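Local coordinates for endoglucanase E (Clostridium thermocellum, PDB 2WAB), which cleaves beta-1,4-glucans through its endoglucanase part and, in its C-terminal domain, probably removes acyl groups from plant polysaccharides and binds cellulose chains, at residues P9-N14 with G112-A117; R94-L99 with I173-I178; R123-I128 with I161-L166; A131-Y136 with M156-I161. The protein carries 1 engineered substitution. All blocks are in the same frame, centred on the assembly; numbering follows the deposited sequence. Where two conformers were deposited one is given.

From the N terminus, P9-N14 meets G112-A117 in contact 1, closing a loop of 97 residues that holds most strands of the N-terminal part. R94-L99 lies inside that loop yet packs against I173-I178 further on, which makes contacts 1 and 2 cross along the chain, and contact 2 joins the N-terminal part to the SGNH-type hydrolase part. Contact 3 (R123-I128 with I161-L166) opens after contact 1 has closed and is nested within the loop of contact 2; contact 4 (A131-Y136 with M156-I161) is nested within contact 3 and shares I161 with it. Contacts 2 and 3 reach neighbouring strands of the parallel sheet, whereas contacts 2 and 4 both touch the bound glucose chain.

Contact 1: residues P9-N14 with G112-A117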
loop_
_atom_site.group_PDB
_atom_site.type_symbol
_atom_site.label_atom_id
_atom_site.label_comp_id
_atom_site.label_asym_id
_atom_site.label_seq_id
_atom_site.Cartn_x
_atom_site.Cartn_y
_atom_site.Cartn_z
ATOM N N PRO A 9 -2.808 -28.441 -2.625
ATOM C CA PRO A 9 -1.801 -27.419 -2.351
ATOM C C PRO A 9 -1.904 -26.233 -3.304
ATOM O O PRO A 9 -2.210 -26.410 -4.485
ATOM C CB PRO A 9 -0.481 -28.148 -2.589
ATOM C CG PRO A 9 -0.831 -29.317 -3.378
ATOM C CD PRO A 9 -2.188 -29.722 -2.982
ATOM N N GLY A 10 -1.628 -25.038 -2.807
ATOM C CA GLY A 10 -1.650 -23.881 -3.681
ATOM C C GLY A 10 -1.076 -22.708 -2.920
ATOM O O GLY A 10 -0.624 -22.872 -1.796
ATOM N N ILE A 11 -1.095 -21.528 -3.547
ATOM C CA ILE A 11 -0.474 -20.326 -2.983
ATOM C C ILE A 11 -1.486 -19.201 -3.144
ATOM O O ILE A 11 -2.193 -19.116 -4.170
ATOM C CB ILE A 11 0.838 -20.003 -3.735
ATOM C CG1 ILE A 11 1.827 -21.162 -3.514
ATOM C CG2 ILE A 11 1.391 -18.644 -3.305
ATOM C CD1 ILE A 11 3.212 -21.002 -4.143
ATOM N N LEU A 12 -1.548 -18.321 -2.164
ATOM C CA LEU A 12 -2.429 -17.163 -2.250
ATOM C C LEU A 12 -1.556 -15.924 -2.607
ATOM O O LEU A 12 -0.516 -15.683 -1.977
ATOM C CB LEU A 12 -3.144 -17.033 -0.914
ATOM C CG LEU A 12 -4.016 -15.834 -0.653
ATOM C CD1 LEU A 12 -5.181 -15.757 -1.691
ATOM C CD2 LEU A 12 -4.565 -15.966 0.804
ATOM N N TYR A 13 -1.935 -15.238 -3.679
ATOM C CA TYR A 13 -1.261 -14.017 -4.116
ATOM C C TYR A 13 -2.147 -12.840 -3.788
ATOM O O TYR A 13 -3.175 -12.623 -4.437
ATOM C CB TYR A 13 -0.905 -14.087 -5.613
ATOM C CG TYR A 13 0.020 -15.264 -5.913
ATOM C CD1 TYR A 13 1.400 -15.141 -5.778
ATOM C CD2 TYR A 13 -0.504 -16.502 -6.277
ATOM C CE1 TYR A 13 2.265 -16.203 -6.032
ATOM C CE2 TYR A 13 0.342 -17.602 -6.517
ATOM C CZ TYR A 13 1.712 -17.441 -6.387
ATOM O OH TYR A 13 2.560 -18.499 -6.610
ATOM N N ASN A 14 -1.763 -12.107 -2.758
ATOM C CA ASN A 14 -2.558 -11.021 -2.240
ATOM C C ASN A 14 -2.056 -9.716 -2.850
ATOM O O ASN A 14 -0.996 -9.204 -2.476
ATOM C CB ASN A 14 -2.415 -10.957 -0.733
ATOM C CG ASN A 14 -3.067 -12.146 -0.033
ATOM O OD1 ASN A 14 -4.237 -12.492 -0.330
ATOM N ND2 ASN A 14 -2.305 -12.804 0.911
ATOM N N GLY A 112 10.364 -30.911 2.833
ATOM C CA GLY A 112 8.923 -30.633 3.138
ATOM C C GLY A 112 8.074 -30.454 1.888
ATOM O O GLY A 112 8.521 -30.799 0.803
ATOM N N LYS A 113 6.882 -29.866 2.027
ATOM C CA LYS A 113 5.965 -29.722 0.899
ATOM C C LYS A 113 4.948 -28.598 1.097
ATOM O O LYS A 113 4.658 -28.176 2.225
ATOM C CB LYS A 113 5.201 -31.022 0.670
ATOM C CG LYS A 113 4.184 -31.323 1.749
ATOM C CD LYS A 113 3.411 -32.602 1.408
ATOM C CE LYS A 113 2.641 -33.072 2.634
ATOM N NZ LYS A 113 2.019 -34.393 2.389
ATOM N N LEU A 114 4.409 -28.123 -0.019
ATOM C CA LEU A 114 3.388 -27.104 -0.022
ATOM C C LEU A 114 2.077 -27.720 0.480
ATOM O O LEU A 114 1.739 -28.842 0.074
ATOM C CB LEU A 114 3.213 -26.607 -1.468
ATOM C CG LEU A 114 2.305 -25.395 -1.668
ATOM C CD1 LEU A 114 2.820 -24.142 -0.857
ATOM C CD2 LEU A 114 2.244 -25.102 -3.168
ATOM N N LEU A 115 1.352 -27.007 1.349
ATOM C CA LEU A 115 0.014 -27.434 1.794
ATOM C C LEU A 115 -1.092 -26.573 1.129
ATOM O O LEU A 115 -0.804 -25.647 0.370
ATOM C CB LEU A 115 -0.095 -27.357 3.328
ATOM C CG LEU A 115 0.891 -28.245 4.106
ATOM C CD1 LEU A 115 0.762 -27.936 5.548
ATOM C CD2 LEU A 115 0.572 -29.703 3.867
ATOM N N ALA A 116 -2.353 -26.892 1.393
ATOM C CA ALA A 116 -3.459 -26.066 0.897
ATOM C C ALA A 116 -3.291 -24.617 1.424
ATOM O O ALA A 116 -2.978 -24.394 2.607
ATOM C CB ALA A 116 -4.761 -26.637 1.352
ATOM N N ALA A 117 -3.485 -23.648 0.537
ATOM C CA ALA A 117 -3.443 -22.217 0.891
ATOM C C ALA A 117 -4.561 -21.762 1.829
ATOM O O ALA A 117 -5.656 -22.322 1.805
ATOM C CB ALA A 117 -3.504 -21.410 -0.390
HETATM O O HOH W 1 -0.327 -22.961 0.870
#
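With CG trans to the main-chain N (chi1 -172°), L114 carries its branched end over P9 and G10, while the -63° chi1 of I11 sets CG1 on the side facing that leucine. The two side chains cross at about a right angle, I11 CG1 lying 4.0 Å from L114 CD2. On the proline side, L114 CG packs against P9 CB, also at 4.0 Å, so the leucine bridges two residues of the opposing segment. A117 approaches from the other end of its segment, its CB 3.5 Å from G10 O, and loosely abuts L12 CB.

The contact lies at the surface of the N-terminal part, where strands 12-14 and 113-114 each pair antiparallel with strand 33-40 in one of two antiparallel sheets, consistent with the beta-sandwich of the galactose-binding-domain clan. L12 is backbone-bonded to E35, and L115 to N37. Directions of the touching parts differ by 51°, as measured from P9 to L12 against L114 to A117.

The polar part centres on L115 O. G10 N gives L115 O a weak hydrogen bond of 3.3 Å, and P9 CA adds a CA-H...O contact. A water lies 2.7 Å from G10 O and 2.8 Å from L115 O and can donate to either, though it has more acceptors in reach than protons. N37 also bonds A116 O through ND2, while the side chain of L114 extends to F109.

Contact 2: residues R94-L99 with I173-I178. With BGC (beta-D-glucopyranose), chain B; BGC (beta-D-glucopyranose), chain C.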
loop_
_atom_site.group_PDB
_atom_site.type_symbol
_atom_site.label_atom_id
_atom_site.label_comp_id
_atom_site.label_asym_id
_atom_site.label_seq_id
_atom_site.Cartn_x
_atom_site.Cartn_y
_atom_site.Cartn_z
ATOM N N ARG A 94 8.149 -4.993 0.669
ATOM C CA ARG A 94 8.136 -3.810 1.515
ATOM C C ARG A 94 8.105 -2.552 0.658
ATOM O O ARG A 94 7.413 -1.567 0.989
ATOM C CB ARG A 94 9.391 -3.770 2.378
ATOM C CG ARG A 94 9.396 -4.915 3.466
ATOM C CD ARG A 94 10.816 -5.104 3.993
ATOM N NE ARG A 94 11.505 -3.892 4.497
ATOM C CZ ARG A 94 11.658 -3.561 5.783
ATOM N NH1 ARG A 94 11.101 -4.273 6.764
ATOM N NH2 ARG A 94 12.344 -2.497 6.111
ATOM N N THR A 95 8.885 -2.611 -0.429
ATOM C CA THR A 95 9.264 -1.452 -1.245
ATOM C C THR A 95 8.238 -1.197 -2.374
ATOM O O THR A 95 7.530 -2.100 -2.850
ATOM C CB THR A 95 10.715 -1.682 -1.859
ATOM O OG1 THR A 95 10.800 -3.042 -2.265
ATOM C CG2 THR A 95 11.826 -1.398 -0.853
ATOM N N GLU A 96 8.146 0.064 -2.784
ATOM C CA GLU A 96 7.148 0.473 -3.735
ATOM C C GLU A 96 7.446 0.108 -5.221
ATOM O O GLU A 96 8.508 -0.407 -5.587
ATOM C CB GLU A 96 6.929 1.975 -3.563
ATOM C CG GLU A 96 8.129 2.847 -4.038
ATOM C CD GLU A 96 7.849 4.330 -3.742
ATOM O OE1 GLU A 96 7.172 4.976 -4.576
ATOM O OE2 GLU A 96 8.224 4.806 -2.648
ATOM N N ALA A 97 6.436 0.335 -6.055
ATOM C CA ALA A 97 6.460 -0.040 -7.476
ATOM C C ALA A 97 7.653 0.591 -8.230
ATOM O O ALA A 97 8.247 -0.028 -9.111
ATOM C CB ALA A 97 5.087 0.374 -8.137
ATOM N N SER A 98 8.029 1.812 -7.847
ATOM C CA SER A 98 9.068 2.546 -8.581
ATOM C C SER A 98 10.450 1.929 -8.398
ATOM O O SER A 98 11.398 2.223 -9.178
ATOM C CB SER A 98 9.071 4.011 -8.156
ATOM O OG SER A 98 9.413 4.164 -6.785
ATOM N N LEU A 99 10.581 1.076 -7.372
ATOM C CA LEU A 99 11.834 0.355 -7.113
ATOM C C LEU A 99 11.898 -0.960 -7.899
ATOM O O LEU A 99 12.858 -1.722 -7.776
ATOM C CB LEU A 99 11.994 0.088 -5.593
ATOM C CG LEU A 99 12.459 1.386 -4.910
ATOM C CD1 LEU A 99 12.249 1.321 -3.416
ATOM C CD2 LEU A 99 13.965 1.560 -5.226
ATOM N N ILE A 173 -2.167 0.917 -3.702
ATOM C CA ILE A 173 -1.896 1.517 -5.000
ATOM C C ILE A 173 -1.356 2.937 -4.772
ATOM O O ILE A 173 -2.106 3.927 -4.761
ATOM C CB ILE A 173 -3.150 1.535 -5.901
ATOM C CG1 ILE A 173 -3.857 0.172 -5.838
ATOM C CG2 ILE A 173 -2.747 1.930 -7.374
ATOM C CD1 ILE A 173 -2.884 -1.009 -6.293
ATOM N N ALA A 174 -0.053 3.019 -4.605
ATOM C CA ALA A 174 0.549 4.279 -4.113
ATOM C C ALA A 174 1.912 4.421 -4.700
ATOM O O ALA A 174 2.571 3.420 -5.011
ATOM C CB ALA A 174 0.619 4.293 -2.599
ATOM N N TRP A 175 2.387 5.652 -4.758
ATOM C CA TRP A 175 3.602 5.951 -5.518
ATOM C C TRP A 175 4.219 7.247 -4.935
ATOM O O TRP A 175 3.556 8.297 -4.897
ATOM C CB TRP A 175 3.230 6.157 -7.003
ATOM C CG TRP A 175 4.438 6.251 -7.913
ATOM C CD1 TRP A 175 5.360 7.276 -7.974
ATOM C CD2 TRP A 175 4.822 5.298 -8.898
ATOM N NE1 TRP A 175 6.324 6.987 -8.947
ATOM C CE2 TRP A 175 6.003 5.780 -9.527
ATOM C CE3 TRP A 175 4.303 4.042 -9.294
ATOM C CZ2 TRP A 175 6.674 5.047 -10.551
ATOM C CZ3 TRP A 175 4.962 3.329 -10.300
ATOM C CH2 TRP A 175 6.134 3.841 -10.928
ATOM N N SER A 176 5.444 7.166 -4.425
ATOM C CA SER A 176 5.999 8.335 -3.670
ATOM C C SER A 176 6.163 9.495 -4.653
ATOM O O SER A 176 6.631 9.285 -5.799
ATOM C CB SER A 176 7.333 8.020 -2.970
ATOM O OG SER A 176 7.103 7.018 -1.981
ATOM N N GLY A 177 5.746 10.685 -4.219
ATOM C CA GLY A 177 5.881 11.914 -5.031
ATOM C C GLY A 177 4.683 12.144 -5.940
ATOM O O GLY A 177 4.567 13.210 -6.587
ATOM N N ILE A 178 3.763 11.173 -6.011
ATOM C CA ILE A 178 2.651 11.322 -6.973
ATOM C C ILE A 178 1.543 12.277 -6.495
ATOM O O ILE A 178 1.188 12.330 -5.278
ATOM C CB ILE A 178 2.066 9.911 -7.384
ATOM C CG1 ILE A 178 1.535 9.954 -8.837
ATOM C CG2 ILE A 178 1.004 9.473 -6.361
ATOM C CD1 ILE A 178 1.280 8.539 -9.425
HETATM C C2 BGC B . 10.035 11.532 -6.188
HETATM C C3 BGC B . 9.758 10.178 -6.830
HETATM C C4 BGC B . 10.864 9.206 -6.427
HETATM C C5 BGC B . 10.875 9.086 -4.901
HETATM C C6 BGC B . 11.864 8.024 -4.403
HETATM C C1 BGC B . 10.159 11.361 -4.678
HETATM O O2 BGC B . 9.037 12.489 -6.520
HETATM O O3 BGC B . 9.702 10.290 -8.230
HETATM O O4 BGC B . 10.632 7.968 -7.078
HETATM O O5 BGC B . 11.154 10.379 -4.366
HETATM O O6 BGC B . 11.169 6.848 -4.009
HETATM C C2 BGC C . 11.828 14.271 -1.302
HETATM C C3 BGC C . 11.646 13.808 -2.716
HETATM C C4 BGC C . 10.500 12.790 -2.795
HETATM C C5 BGC C . 9.153 13.267 -2.182
HETATM C C6 BGC C . 8.079 12.145 -1.982
HETATM C C1 BGC C . 10.477 14.820 -0.919
HETATM O O2 BGC C . 12.821 15.277 -1.287
HETATM O O3 BGC C . 12.884 13.276 -3.102
HETATM O O4 BGC C . 10.430 12.688 -4.187
HETATM O O5 BGC C . 9.469 13.834 -0.925
HETATM O O6 BGC C . 7.037 12.409 -0.967
HETATM O O HOH W 2 8.413 6.916 -6.368
HETATM O O HOH W 3 3.846 1.094 -4.605
#
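The W175 indole presents one face to S98, whose CB sits 3.5 Å above the ring plane, offset toward the rim, and is nearest CZ2. E96 OE1 lies over that same face, whereas A97 CB approaches obliquely, 3.7 Å from W175 CZ3. Outside the two segments, R195 makes a cation-pi contact with this indole. The second flat group, the E96 carboxylate, grips S176 twice. S176 N donates to E96 OE1 at 2.8 Å with an almost straight angle of 170°, on the syn side and 17° out of the carboxylate plane; S176 OG donates to the syn lone pair of E96 OE2 at 2.6 Å. An extended chain beyond CG carries the carboxylate to that serine. One water donates to E96 OE1 and to S176 O, accepts from S98 OG, and is within hydrogen-bonding distance of O4 of the chain B glucose. E96, S176 and G177 belong to the glycan pocket, so a loop of the N-terminal part completes a site built on the hydrolase part. With both carboxylate oxygens engaged, the S176 backbone and hydroxyl are held in place beside the sugar, and the shared water passes that polar network on to the glycan.

Contact 3: residues R123-I128 with I161-L166; sequences RKIEFI and ITARNL
R123 bonds the backbone of L166 through a single hydrogen bond: R123 NH1 donates to L166 O at 2.8 Å, with an N-H...O angle of 153°. The acceptor lies at the guanidinium edge, near its plane, whereas the donor stands above the carbonyl plane of L166, 36° out of it. An extended chain from CG to NE, with CG anti to the carbonyl carbon, spans the gap and brings R123 CD to 3.3 Å from the same L166 O. Apolar contacts follow along the strand. I125 points its CD1 at the helix, 4.1 Å from A163 CA and 4.3 Å from L166 CD1. F127 offers its ring edge, near the plane, to T162, F127 CZ being 4.4 Å from T162 CG2.

What positions these groups lies one shell out. T162 turns its hydroxyl back to Y158 O, leaving its methyl for the strand; W333 makes a cation-pi contact with R123. I125 is also packed on V216 and V218 of the adjoining strand 216-220, and F127 touches L323 of helix 313-331. The axes of strand 124-128 and helix 161-165 approach to 9.6 Å and run almost antiparallel, at 170°. Helix 158-165 then leads into strand 169-174, which lies parallel beside 124-129, a beta-alpha-beta crossover of the kind that builds the three-layer alpha/beta fold of SGNH hydrolases.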
loop_
_atom_site.group_PDB
_atom_site.type_symbol
_atom_site.label_atom_id
_atom_site.label_comp_id
_atom_site.label_asym_id
_atom_site.label_seq_id
_atom_site.Cartn_x
_atom_site.Cartn_y
_atom_site.Cartn_z
ATOM N N ARG A 123 -13.123 -9.359 3.837
ATOM C CA ARG A 123 -12.937 -7.917 3.972
ATOM C C ARG A 123 -11.714 -7.488 3.155
ATOM O O ARG A 123 -10.608 -8.076 3.254
ATOM C CB ARG A 123 -12.719 -7.567 5.452
ATOM C CG ARG A 123 -14.002 -7.669 6.302
ATOM C CD ARG A 123 -13.594 -7.391 7.724
ATOM N NE ARG A 123 -14.739 -7.462 8.632
ATOM C CZ ARG A 123 -14.645 -7.181 9.928
ATOM N NH1 ARG A 123 -13.462 -6.819 10.439
ATOM N NH2 ARG A 123 -15.722 -7.223 10.700
ATOM N N LYS A 124 -11.940 -6.473 2.337
ATOM C CA LYS A 124 -10.951 -6.011 1.387
ATOM C C LYS A 124 -10.956 -4.484 1.335
ATOM O O LYS A 124 -12.042 -3.827 1.310
ATOM C CB LYS A 124 -11.305 -6.510 -0.013
ATOM C CG LYS A 124 -11.288 -8.020 -0.248
ATOM C CD LYS A 124 -12.086 -8.282 -1.496
ATOM C CE LYS A 124 -11.799 -9.716 -1.956
ATOM N NZ LYS A 124 -12.412 -10.695 -1.031
ATOM N N ILE A 125 -9.747 -3.934 1.309
ATOM C CA ILE A 125 -9.549 -2.497 1.261
ATOM C C ILE A 125 -8.605 -2.180 0.111
ATOM O O ILE A 125 -7.611 -2.902 -0.092
ATOM C CB ILE A 125 -8.873 -1.946 2.571
ATOM C CG1 ILE A 125 -9.676 -2.370 3.804
ATOM C CG2 ILE A 125 -8.786 -0.430 2.505
ATOM C CD1 ILE A 125 -8.946 -2.129 5.184
ATOM N N GLU A 126 -8.884 -1.094 -0.614
ATOM C CA GLU A 126 -7.877 -0.593 -1.540
ATOM C C GLU A 126 -7.430 0.783 -1.030
ATOM O O GLU A 126 -8.286 1.596 -0.682
ATOM C CB GLU A 126 -8.471 -0.356 -2.938
ATOM C CG GLU A 126 -7.350 -0.087 -3.979
ATOM C CD GLU A 126 -7.918 0.031 -5.379
ATOM O OE1 GLU A 126 -8.767 0.907 -5.613
ATOM O OE2 GLU A 126 -7.501 -0.746 -6.246
ATOM N N PHE A 127 -6.114 1.014 -0.980
ATOM C CA PHE A 127 -5.562 2.313 -0.644
ATOM C C PHE A 127 -5.060 2.993 -1.923
ATOM O O PHE A 127 -4.457 2.351 -2.764
ATOM C CB PHE A 127 -4.430 2.154 0.375
ATOM C CG PHE A 127 -4.902 1.689 1.734
ATOM C CD1 PHE A 127 -5.112 2.591 2.758
ATOM C CD2 PHE A 127 -5.069 0.314 1.994
ATOM C CE1 PHE A 127 -5.547 2.174 4.044
ATOM C CE2 PHE A 127 -5.495 -0.115 3.272
ATOM C CZ PHE A 127 -5.748 0.836 4.292
ATOM N N ILE A 128 -5.308 4.305 -2.066
ATOM C CA ILE A 128 -4.789 5.031 -3.187
ATOM C C ILE A 128 -4.023 6.233 -2.620
ATOM O O ILE A 128 -4.575 7.029 -1.880
ATOM C CB ILE A 128 -5.907 5.506 -4.129
ATOM C CG1 ILE A 128 -6.814 4.310 -4.528
ATOM C CG2 ILE A 128 -5.294 6.263 -5.335
ATOM C CD1 ILE A 128 -8.113 4.781 -5.286
ATOM N N ILE A 161 -1.313 -1.762 8.726
ATOM C CA ILE A 161 -1.663 -1.963 10.129
ATOM C C ILE A 161 -3.194 -1.988 10.271
ATOM O O ILE A 161 -3.769 -2.836 10.982
ATOM C CB ILE A 161 -1.050 -0.865 11.083
ATOM C CG1 ILE A 161 0.507 -0.924 11.059
ATOM C CG2 ILE A 161 -1.592 -1.041 12.529
ATOM C CD1 ILE A 161 1.195 0.347 11.673
ATOM N N THR A 162 -3.851 -1.078 9.570
ATOM C CA THR A 162 -5.315 -0.960 9.612
ATOM C C THR A 162 -5.968 -2.232 9.044
ATOM O O THR A 162 -6.914 -2.791 9.602
ATOM C CB THR A 162 -5.725 0.272 8.749
ATOM O OG1 THR A 162 -5.365 1.481 9.445
ATOM C CG2 THR A 162 -7.283 0.295 8.420
ATOM N N ALA A 163 -5.436 -2.682 7.925
ATOM C CA ALA A 163 -5.907 -3.930 7.313
ATOM C C ALA A 163 -5.750 -5.081 8.301
ATOM O O ALA A 163 -6.708 -5.840 8.475
ATOM C CB ALA A 163 -5.158 -4.214 6.014
ATOM N N ARG A 164 -4.584 -5.219 8.959
ATOM C CA ARG A 164 -4.453 -6.315 9.964
ATOM C C ARG A 164 -5.423 -6.089 11.153
ATOM O O ARG A 164 -5.984 -7.046 11.653
ATOM C CB ARG A 164 -3.020 -6.492 10.482
ATOM C CG ARG A 164 -1.994 -6.865 9.431
ATOM C CD ARG A 164 -0.654 -7.305 10.082
ATOM N NE ARG A 164 0.015 -6.193 10.774
ATOM C CZ ARG A 164 0.820 -5.337 10.170
ATOM N NH1 ARG A 164 0.977 -5.452 8.872
ATOM N NH2 ARG A 164 1.427 -4.349 10.860
ATOM N N ASN A 165 -5.602 -4.853 11.614
ATOM C CA ASN A 165 -6.597 -4.579 12.657
ATOM C C ASN A 165 -7.989 -5.124 12.300
ATOM O O ASN A 165 -8.696 -5.707 13.148
ATOM C CB ASN A 165 -6.699 -3.062 12.907
ATOM C CG ASN A 165 -5.481 -2.520 13.640
ATOM O OD1 ASN A 165 -4.640 -3.296 14.161
ATOM N ND2 ASN A 165 -5.363 -1.208 13.690
ATOM N N LEU A 166 -8.370 -4.925 11.039
ATOM C CA LEU A 166 -9.699 -5.264 10.565
ATOM C C LEU A 166 -9.805 -6.677 9.999
ATOM O O LEU A 166 -10.866 -7.025 9.479
ATOM C CB LEU A 166 -10.160 -4.245 9.517
ATOM C CG LEU A 166 -10.242 -2.855 10.186
ATOM C CD1 LEU A 166 -10.428 -1.739 9.179
ATOM C CD2 LEU A 166 -11.346 -2.758 11.291
#

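Contact 4: residues A131-Y136 with M156-I161; sequences AITCAY and MSYAAI. Engineered in segment 131-136: A131 (natural residue Ser). With BGC (beta-D-glucopyranose), chain C.
T133 and Y158 form the close part of this contact: Y158 OH donates to T133 OG1 at 2.8 Å, with the acceptor at the ring edge, near its plane. The tyrosine reaches there because CG lies between its backbone N and carbonyl carbon (chi1 79°), which swings the ring back toward the other helix. I132 O stands at the same ring edge, 3.9 Å from Y158 CE2, and I132 CG2 is 4.0 Å from that carbon. Next to this, A135 CB meets S157 CB at 3.8 Å.

The looser part is apolar and wider, T133 CG2 lying 4.5 Å from A159 CB; M156, partly exposed, leads its side chain away from the other segment. A135, with positive phi, is the C-prime residue of a Schellman motif closed by Y136 N to A131 O and, weakly, A135 N to I132 O. S157 is the N-cap of the following helix; in the conformer given, S157 OG accepts from A160 N at 2.8 Å.

On the far side of the short helix is the glycan pocket: A131, engineered from serine, has CB 3.3 Å from O6 of the chain C glucose, and Y136 OH, beside the same sugar, is hydrogen-bonded to D308 OD2. Helix 131-134 thus sits between that sugar and helix 158-165, with T133 and A159 both resting on F127 of strand 124-129 and Y158 touching M319 of helix 313-331.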
loop_
_atom_site.group_PDB
_atom_site.type_symbol
_atom_site.label_atom_id
_atom_site.label_comp_id
_atom_site.label_asym_id
_atom_site.label_seq_id
_atom_site.Cartn_x
_atom_site.Cartn_y
_atom_site.Cartn_z
ATOM N N ALA A 131 3.801 8.822 -1.117
ATOM C CA ALA A 131 4.854 8.383 -0.165
ATOM C C ALA A 131 4.276 7.957 1.187
ATOM O O ALA A 131 4.788 7.048 1.813
ATOM C CB ALA A 131 5.877 9.507 0.080
ATOM N N ILE A 132 3.214 8.615 1.627
ATOM C CA ILE A 132 2.703 8.353 3.001
ATOM C C ILE A 132 2.191 6.917 3.043
ATOM O O ILE A 132 2.404 6.192 4.021
ATOM C CB ILE A 132 1.597 9.361 3.436
ATOM C CG1 ILE A 132 2.214 10.770 3.584
ATOM C CG2 ILE A 132 0.951 8.957 4.827
ATOM C CD1 ILE A 132 1.194 11.891 3.463
ATOM N N THR A 133 1.515 6.525 1.964
ATOM C CA THR A 133 0.908 5.189 1.882
ATOM C C THR A 133 1.951 4.142 1.605
ATOM O O THR A 133 1.874 3.028 2.148
ATOM C CB THR A 133 -0.225 5.190 0.858
ATOM O OG1 THR A 133 -1.249 6.089 1.311
ATOM C CG2 THR A 133 -0.801 3.772 0.663
ATOM N N CYS A 134 2.954 4.495 0.797
ATOM C CA CYS A 134 4.150 3.660 0.594
ATOM C C CYS A 134 4.967 3.412 1.863
ATOM O O CYS A 134 5.763 2.474 1.864
ATOM C CB CYS A 134 5.065 4.293 -0.444
ATOM S SG CYS A 134 4.306 4.259 -2.136
ATOM N N ALA A 135 4.768 4.245 2.903
ATOM C CA ALA A 135 5.601 4.255 4.125
ATOM C C ALA A 135 7.076 4.562 3.802
ATOM O O ALA A 135 8.009 4.038 4.420
ATOM C CB ALA A 135 5.476 2.930 4.881
ATOM N N TYR A 136 7.277 5.395 2.779
ATOM C CA TYR A 136 8.596 5.999 2.498
ATOM C C TYR A 136 9.294 6.422 3.804
ATOM O O TYR A 136 8.725 7.102 4.601
ATOM C CB TYR A 136 8.345 7.192 1.575
ATOM C CG TYR A 136 9.493 8.097 1.161
ATOM C CD1 TYR A 136 9.680 8.408 -0.202
ATOM C CD2 TYR A 136 10.301 8.756 2.106
ATOM C CE1 TYR A 136 10.651 9.297 -0.620
ATOM C CE2 TYR A 136 11.304 9.682 1.670
ATOM C CZ TYR A 136 11.465 9.926 0.307
ATOM O OH TYR A 136 12.427 10.826 -0.152
ATOM N N MET A 156 4.573 -1.882 8.004
ATOM C CA MET A 156 4.208 -1.006 9.128
ATOM C C MET A 156 3.705 0.366 8.605
ATOM O O MET A 156 3.849 1.407 9.270
ATOM C CB MET A 156 5.384 -0.868 10.134
ATOM C CG MET A 156 5.805 -2.221 10.719
ATOM S SD MET A 156 4.440 -2.921 11.724
ATOM C CE MET A 156 4.439 -1.872 13.160
ATOM N N SER A 157 3.136 0.375 7.398
ATOM C CA SER A 157 2.365 1.541 6.955
ATOM C C SER A 157 1.046 1.589 7.726
ATOM O O SER A 157 0.501 0.557 8.112
ATOM C CB SER A 157 2.025 1.425 5.474
ATOM O OG SER A 157 0.975 0.507 5.311
ATOM N N TYR A 158 0.516 2.790 7.914
ATOM C CA TYR A 158 -0.824 2.921 8.489
ATOM C C TYR A 158 -1.834 2.046 7.740
ATOM O O TYR A 158 -2.768 1.495 8.362
ATOM C CB TYR A 158 -1.290 4.388 8.510
ATOM C CG TYR A 158 -1.796 4.849 7.159
ATOM C CD1 TYR A 158 -3.178 4.847 6.861
ATOM C CD2 TYR A 158 -0.895 5.235 6.169
ATOM C CE1 TYR A 158 -3.650 5.227 5.635
ATOM C CE2 TYR A 158 -1.358 5.635 4.916
ATOM C CZ TYR A 158 -2.726 5.622 4.661
ATOM O OH TYR A 158 -3.142 5.998 3.435
ATOM N N ALA A 159 -1.657 1.913 6.415
ATOM C CA ALA A 159 -2.540 1.085 5.607
ATOM C C ALA A 159 -2.518 -0.387 6.012
ATOM O O ALA A 159 -3.595 -0.980 6.258
ATOM C CB ALA A 159 -2.178 1.227 4.077
ATOM N N ALA A 160 -1.314 -0.984 6.037
ATOM C CA ALA A 160 -1.163 -2.397 6.386
ATOM C C ALA A 160 -1.596 -2.683 7.807
ATOM O O ALA A 160 -2.197 -3.720 8.066
ATOM C CB ALA A 160 0.315 -2.891 6.151
ATOM N N ILE A 161 -1.313 -1.762 8.726
ATOM C CA ILE A 161 -1.663 -1.963 10.129
ATOM C C ILE A 161 -3.194 -1.988 10.271
ATOM O O ILE A 161 -3.769 -2.836 10.982
ATOM C CB ILE A 161 -1.050 -0.865 11.083
ATOM C CG1 ILE A 161 0.507 -0.924 11.059
ATOM C CG2 ILE A 161 -1.592 -1.041 12.529
ATOM C CD1 ILE A 161 1.195 0.347 11.673
HETATM C C2 BGC C . 11.828 14.271 -1.302
HETATM C C3 BGC C . 11.646 13.808 -2.716
HETATM C C4 BGC C . 10.500 12.790 -2.795
HETATM C C5 BGC C . 9.153 13.267 -2.182
HETATM C C6 BGC C . 8.079 12.145 -1.982
HETATM C C1 BGC C . 10.477 14.820 -0.919
HETATM O O2 BGC C . 12.821 15.277 -1.287
HETATM O O3 BGC C . 12.884 13.276 -3.102
HETATM O O4 BGC C . 10.430 12.688 -4.187
HETATM O O5 BGC C . 9.469 13.834 -0.925
HETATM O O6 BGC C . 7.037 12.409 -0.967
#